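Local coordinates for protein phosphopantetheine adenylyltransferase (PDB 3DO8) that probably transfers an adenylyl group from ATP to 4'-phosphopantetheine, yielding dephospho-CoA and pyrophosphate in the synthesis of coenzyme A, at residues 1-6 with 89-94; 31-36 with 68-73. All blocks are in the same frame, centred on the assembly; numbering follows the deposited sequence.

Interaction 1. Residues 1-6 with 89-94; sequences MKVALG and YLVVSP
Val3 to Leu5 and Tyr89 to Val91 lie side by side in the parallel sheet at the core of the nucleotide-binding domain, their strand axes 25° apart. Three backbone bonds set the register: Tyr89 N donates to Lys2 O at 3.1 Å, Ala4 N to Tyr89 O at 2.9 Å, and Val91 N to Ala4 O at 2.9 Å. After these the strands separate, and a water bridges them, accepting from Gly6 N (2.8 Å) and donating to Val91 O (2.7 Å). Besides the water, Val91 O has the Leu5 methyl CD1 against it, at 3.5 Å.

Side chains alternate between two faces. On one, Val3 and Val91 cross at a slant: Val3 turns CG1 anti to its backbone N (chi1 -178°), which directs this methyl to Val91 CG2, 3.8 Å away. The other Val3 methyl, CG2, sits at the edge of the Tyr89 ring, close to its plane, while the phenol reaches out of the chain to hydrogen-bond Asp21 of the second subunit. Helix 14-27 packs over Val3, Leu5 and Val91. On the reverse face the Ala4 methyl CB meets Leu90 CD1 at 3.7 Å, and helix 97-110 packs on Leu90 through Ala100 and Ile103. Just before the strand begins, Lys2 forms a salt bridge with Glu88.

Parallel pairing of a first and a fourth strand, with helices on both faces, marks the point where strand order reverses in the 3-2-1-4-5 Rossmann-like sheet of the cytidylyltransferase-like family, within the HUP clan.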
loop_
_atom_site.group_PDB
_atom_site.type_symbol
_atom_site.label_atom_id
_atom_site.label_comp_id
_atom_site.label_asym_id
_atom_site.label_seq_id
_atom_site.Cartn_x
_atom_site.Cartn_y
_atom_site.Cartn_z
ATOM N N MET A 1 -14.659 9.972 0.110
ATOM C CA MET A 1 -14.524 8.620 -0.453
ATOM C C MET A 1 -13.190 8.019 0.032
ATOM O O MET A 1 -12.200 8.703 0.061
ATOM C CB MET A 1 -14.597 8.814 -1.960
ATOM C CG MET A 1 -15.469 7.867 -2.618
ATOM S SD MET A 1 -14.402 6.450 -2.593
ATOM C CE MET A 1 -15.607 5.141 -2.665
ATOM N N LYS A 2 -13.138 6.763 0.466
ATOM C CA LYS A 2 -12.021 6.386 1.247
ATOM C C LYS A 2 -10.826 6.188 0.277
ATOM O O LYS A 2 -9.762 6.757 0.524
ATOM C CB LYS A 2 -12.257 5.156 2.162
ATOM C CG LYS A 2 -11.277 5.091 3.302
ATOM C CD LYS A 2 -11.673 4.059 4.339
ATOM C CE LYS A 2 -10.599 3.864 5.376
ATOM N NZ LYS A 2 -10.838 4.712 6.558
ATOM N N VAL A 3 -10.994 5.400 -0.806
ATOM C CA VAL A 3 -9.819 4.964 -1.600
ATOM C C VAL A 3 -10.056 5.122 -3.113
ATOM O O VAL A 3 -11.089 4.669 -3.629
ATOM C CB VAL A 3 -9.461 3.486 -1.334
ATOM C CG1 VAL A 3 -8.208 3.103 -2.129
ATOM C CG2 VAL A 3 -9.295 3.211 0.150
ATOM N N ALA A 4 -9.098 5.754 -3.799
ATOM C CA ALA A 4 -9.021 5.877 -5.254
ATOM C C ALA A 4 -8.038 4.884 -5.862
ATOM O O ALA A 4 -6.979 4.681 -5.321
ATOM C CB ALA A 4 -8.581 7.243 -5.630
ATOM N N LEU A 5 -8.450 4.263 -6.959
ATOM C CA LEU A 5 -7.646 3.365 -7.755
ATOM C C LEU A 5 -8.081 3.582 -9.193
ATOM O O LEU A 5 -9.244 3.695 -9.455
ATOM C CB LEU A 5 -7.959 1.892 -7.386
ATOM C CG LEU A 5 -7.415 0.791 -8.264
ATOM C CD1 LEU A 5 -5.888 0.819 -8.305
ATOM C CD2 LEU A 5 -7.913 -0.514 -7.767
ATOM N N GLY A 6 -7.146 3.589 -10.122
ATOM C CA GLY A 6 -7.472 3.751 -11.529
ATOM C C GLY A 6 -6.628 2.899 -12.437
ATOM O O GLY A 6 -5.568 2.430 -12.043
ATOM N N TYR A 89 -6.824 7.622 0.628
ATOM C CA TYR A 89 -5.705 6.883 0.046
ATOM C C TYR A 89 -5.893 6.852 -1.479
ATOM O O TYR A 89 -7.022 6.742 -1.968
ATOM C CB TYR A 89 -5.697 5.426 0.554
ATOM C CG TYR A 89 -5.328 5.285 2.018
ATOM C CD1 TYR A 89 -4.064 5.626 2.463
ATOM C CD2 TYR A 89 -6.250 4.812 2.950
ATOM C CE1 TYR A 89 -3.706 5.484 3.777
ATOM C CE2 TYR A 89 -5.907 4.693 4.292
ATOM C CZ TYR A 89 -4.619 5.028 4.692
ATOM O OH TYR A 89 -4.188 4.917 6.014
ATOM N N LEU A 90 -4.768 6.877 -2.180
ATOM C CA LEU A 90 -4.705 6.685 -3.615
ATOM C C LEU A 90 -3.715 5.555 -3.845
ATOM O O LEU A 90 -2.521 5.684 -3.515
ATOM C CB LEU A 90 -4.210 7.960 -4.298
ATOM C CG LEU A 90 -3.917 7.949 -5.822
ATOM C CD1 LEU A 90 -5.034 7.360 -6.695
ATOM C CD2 LEU A 90 -3.486 9.382 -6.291
ATOM N N VAL A 91 -4.225 4.439 -4.344
ATOM C CA VAL A 91 -3.462 3.218 -4.527
ATOM C C VAL A 91 -2.985 3.182 -5.977
ATOM O O VAL A 91 -3.803 3.263 -6.898
ATOM C CB VAL A 91 -4.286 1.941 -4.214
ATOM C CG1 VAL A 91 -3.459 0.679 -4.615
ATOM C CG2 VAL A 91 -4.652 1.934 -2.737
ATOM N N VAL A 92 -1.664 3.069 -6.143
ATOM C CA VAL A 92 -1.015 3.159 -7.444
ATOM C C VAL A 92 0.077 2.106 -7.603
ATOM O O VAL A 92 0.482 1.488 -6.661
ATOM C CB VAL A 92 -0.412 4.581 -7.680
ATOM C CG1 VAL A 92 -1.543 5.582 -7.738
ATOM C CG2 VAL A 92 0.598 4.940 -6.635
ATOM N N SER A 93 0.493 1.900 -8.843
ATOM C CA SER A 93 1.575 0.999 -9.184
ATOM C C SER A 93 2.778 1.839 -9.562
ATOM O O SER A 93 2.696 3.065 -9.601
ATOM C CB SER A 93 1.168 0.152 -10.371
ATOM O OG SER A 93 1.176 0.917 -11.547
ATOM N N PRO A 94 3.917 1.200 -9.846
ATOM C CA PRO A 94 5.060 2.005 -10.309
ATOM C C PRO A 94 4.774 2.789 -11.579
ATOM O O PRO A 94 5.332 3.877 -11.752
ATOM C CB PRO A 94 6.163 0.950 -10.526
ATOM C CG PRO A 94 5.782 -0.170 -9.577
ATOM C CD PRO A 94 4.271 -0.225 -9.649
HETATM O O HOH W 1 -4.424 3.974 -9.405
#

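Interaction 2. Residues 31-36 with 68-73; sequences ITIGVT and FEPEIV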
loop_
_atom_site.group_PDB
_atom_site.type_symbol
_atom_site.label_atom_id
_atom_site.label_comp_id
_atom_site.label_asym_id
_atom_site.label_seq_id
_atom_site.Cartn_x
_atom_site.Cartn_y
_atom_site.Cartn_z
ATOM N N ILE A 31 -14.604 2.422 -1.994
ATOM C CA ILE A 31 -13.565 2.585 -3.013
ATOM C C ILE A 31 -14.266 3.000 -4.293
ATOM O O ILE A 31 -15.439 2.686 -4.513
ATOM C CB ILE A 31 -12.770 1.307 -3.265
ATOM C CG1 ILE A 31 -13.625 0.185 -3.887
ATOM C CG2 ILE A 31 -12.145 0.796 -1.957
ATOM C CD1 ILE A 31 -12.766 -0.979 -4.311
ATOM N N THR A 32 -13.513 3.706 -5.112
ATOM C CA THR A 32 -13.908 4.033 -6.466
ATOM C C THR A 32 -12.823 3.558 -7.368
ATOM O O THR A 32 -11.647 3.921 -7.163
ATOM C CB THR A 32 -14.122 5.542 -6.641
ATOM O OG1 THR A 32 -15.102 5.981 -5.692
ATOM C CG2 THR A 32 -14.615 5.859 -7.989
ATOM N N ILE A 33 -13.196 2.712 -8.340
ATOM C CA ILE A 33 -12.273 2.235 -9.336
ATOM C C ILE A 33 -12.527 2.997 -10.640
ATOM O O ILE A 33 -13.608 2.882 -11.225
ATOM C CB ILE A 33 -12.401 0.704 -9.604
ATOM C CG1 ILE A 33 -12.245 -0.092 -8.294
ATOM C CG2 ILE A 33 -11.363 0.294 -10.633
ATOM C CD1 ILE A 33 -12.287 -1.608 -8.500
ATOM N N GLY A 34 -11.540 3.769 -11.070
ATOM C CA GLY A 34 -11.602 4.457 -12.335
ATOM C C GLY A 34 -11.117 3.524 -13.419
ATOM O O GLY A 34 -10.073 2.862 -13.258
ATOM N N VAL A 35 -11.866 3.477 -14.520
ATOM C CA VAL A 35 -11.449 2.730 -15.699
ATOM C C VAL A 35 -11.343 3.733 -16.862
ATOM O O VAL A 35 -12.278 4.509 -17.125
ATOM C CB VAL A 35 -12.450 1.593 -15.974
ATOM C CG1 VAL A 35 -12.131 0.913 -17.321
ATOM C CG2 VAL A 35 -12.444 0.607 -14.778
ATOM N N THR A 36 -10.209 3.718 -17.558
ATOM C CA THR A 36 -9.953 4.704 -18.604
ATOM C C THR A 36 -10.967 4.588 -19.745
ATOM O O THR A 36 -11.348 3.489 -20.162
ATOM C CB THR A 36 -8.536 4.543 -19.177
ATOM O OG1 THR A 36 -8.341 3.187 -19.566
ATOM C CG2 THR A 36 -7.465 4.939 -18.160
ATOM N N PHE A 68 -18.758 -8.146 -3.736
ATOM C CA PHE A 68 -19.566 -6.967 -4.071
ATOM C C PHE A 68 -19.241 -6.423 -5.454
ATOM O O PHE A 68 -18.195 -6.737 -6.025
ATOM C CB PHE A 68 -19.421 -5.887 -3.005
ATOM C CG PHE A 68 -18.094 -5.224 -2.982
ATOM C CD1 PHE A 68 -17.921 -3.982 -3.572
ATOM C CD2 PHE A 68 -17.008 -5.789 -2.327
ATOM C CE1 PHE A 68 -16.684 -3.334 -3.528
ATOM C CE2 PHE A 68 -15.768 -5.129 -2.304
ATOM C CZ PHE A 68 -15.645 -3.883 -2.876
ATOM N N GLU A 69 -20.181 -5.659 -5.991
ATOM C CA GLU A 69 -19.956 -4.917 -7.217
ATOM C C GLU A 69 -19.378 -3.529 -6.894
ATOM O O GLU A 69 -20.071 -2.682 -6.286
ATOM C CB GLU A 69 -21.280 -4.696 -7.943
ATOM C CG GLU A 69 -21.086 -4.069 -9.332
ATOM C CD GLU A 69 -22.406 -3.618 -9.959
ATOM O OE1 GLU A 69 -23.390 -4.370 -9.817
ATOM O OE2 GLU A 69 -22.454 -2.523 -10.568
ATOM N N PRO A 70 -18.132 -3.249 -7.321
ATOM C CA PRO A 70 -17.498 -1.970 -7.004
ATOM C C PRO A 70 -18.070 -0.828 -7.835
ATOM O O PRO A 70 -18.520 -1.055 -8.953
ATOM C CB PRO A 70 -16.028 -2.191 -7.408
ATOM C CG PRO A 70 -16.114 -3.174 -8.507
ATOM C CD PRO A 70 -17.285 -4.089 -8.187
ATOM N N GLU A 71 -18.003 0.382 -7.288
ATOM C CA GLU A 71 -18.297 1.584 -8.049
ATOM C C GLU A 71 -17.200 1.767 -9.109
ATOM O O GLU A 71 -16.014 1.899 -8.757
ATOM C CB GLU A 71 -18.340 2.845 -7.149
ATOM C CG GLU A 71 -18.590 4.158 -7.949
ATOM C CD GLU A 71 -18.491 5.462 -7.161
ATOM O OE1 GLU A 71 -17.777 5.536 -6.118
ATOM O OE2 GLU A 71 -19.128 6.449 -7.644
ATOM N N ILE A 72 -17.614 1.840 -10.375
ATOM C CA ILE A 72 -16.737 2.148 -11.505
ATOM C C ILE A 72 -17.058 3.542 -12.022
ATOM O O ILE A 72 -18.226 3.873 -12.292
ATOM C CB ILE A 72 -16.931 1.188 -12.748
ATOM C CG1 ILE A 72 -16.684 -0.272 -12.377
ATOM C CG2 ILE A 72 -16.018 1.589 -13.928
ATOM C CD1 ILE A 72 -15.427 -0.520 -11.810
ATOM N N VAL A 73 -16.027 4.321 -12.235
ATOM C CA VAL A 73 -16.197 5.625 -12.873
ATOM C C VAL A 73 -15.295 5.676 -14.109
ATOM O O VAL A 73 -14.172 5.159 -14.092
ATOM C CB VAL A 73 -15.898 6.763 -11.874
ATOM C CG1 VAL A 73 -16.807 6.653 -10.629
ATOM C CG2 VAL A 73 -14.493 6.725 -11.451
HETATM O O HOH W 2 -17.009 0.325 -4.538
#
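The Phe68 ring is met by Ile31 at its edge: the methyl CD1 lies near the ring plane, 4.3 Å from Phe68 CZ, and nothing of residues 31-36 stacks over either face. The carboxylate of Glu71 is approached differently. Thr32 OG1 donates to Glu71 OE1 over 2.7 Å from above the carboxylate plane, 46° out of it. Glu71 reaches Thr32 with an extended chain whose CG is anti to the backbone N (chi1 177°). The Pro70 ring presents CB to Ile33 CD1 at 3.9 Å.

Thr32 serves two partners, because its methyl CG2 points to Val73 while OG1 turns to Glu71; CG2 stands 3.5 Å from Val73 CG1 and 3.6 Å from Val73 CG2, a close fit of side chains crossing at about a right angle. On the opposite face, Ile72 places CD1 by Ile33 CB and CG2 3.8 Å from Val35 CG2. Backbone bonds run from Ile33 N to Glu71 O, Val73 N to Ile33 O and Val35 N to Val73 O. Before them, a water links Ile31 O (2.8 Å) to Glu71 N (2.9 Å).

Strand 71-75 is outermost within the chain, and strand 31-36 lies between it and strand 3-7. Helix 51-66 packs against Val35, Pro70 and Ile72, whereas Ile24 of helix 14-27 touches both Ile31 and Phe68.

Overall arrangement
Interactions 1 and 2 belong to one parallel sheet, their centres about 11 Å apart. Strands 3-7 and 31-36 join them: Leu5 O lies 2.8 Å from Gly34 N, and Val3 O lies 3.0 Å from Thr32 N, both probable hydrogen bonds. Both segments of interaction 2 fall between the two segments of interaction 1 in the sequence, and strands 71-75 and 89-92 are consecutive in the chain but have strands 31-36 and 3-7 between them in the sheet. Helix 14-27 packs against both pairings. As in related nucleotidyltransferases, the ATP site probably lies at the C-terminal ends of these strands, where an HxGH sequence follows strand 3-7.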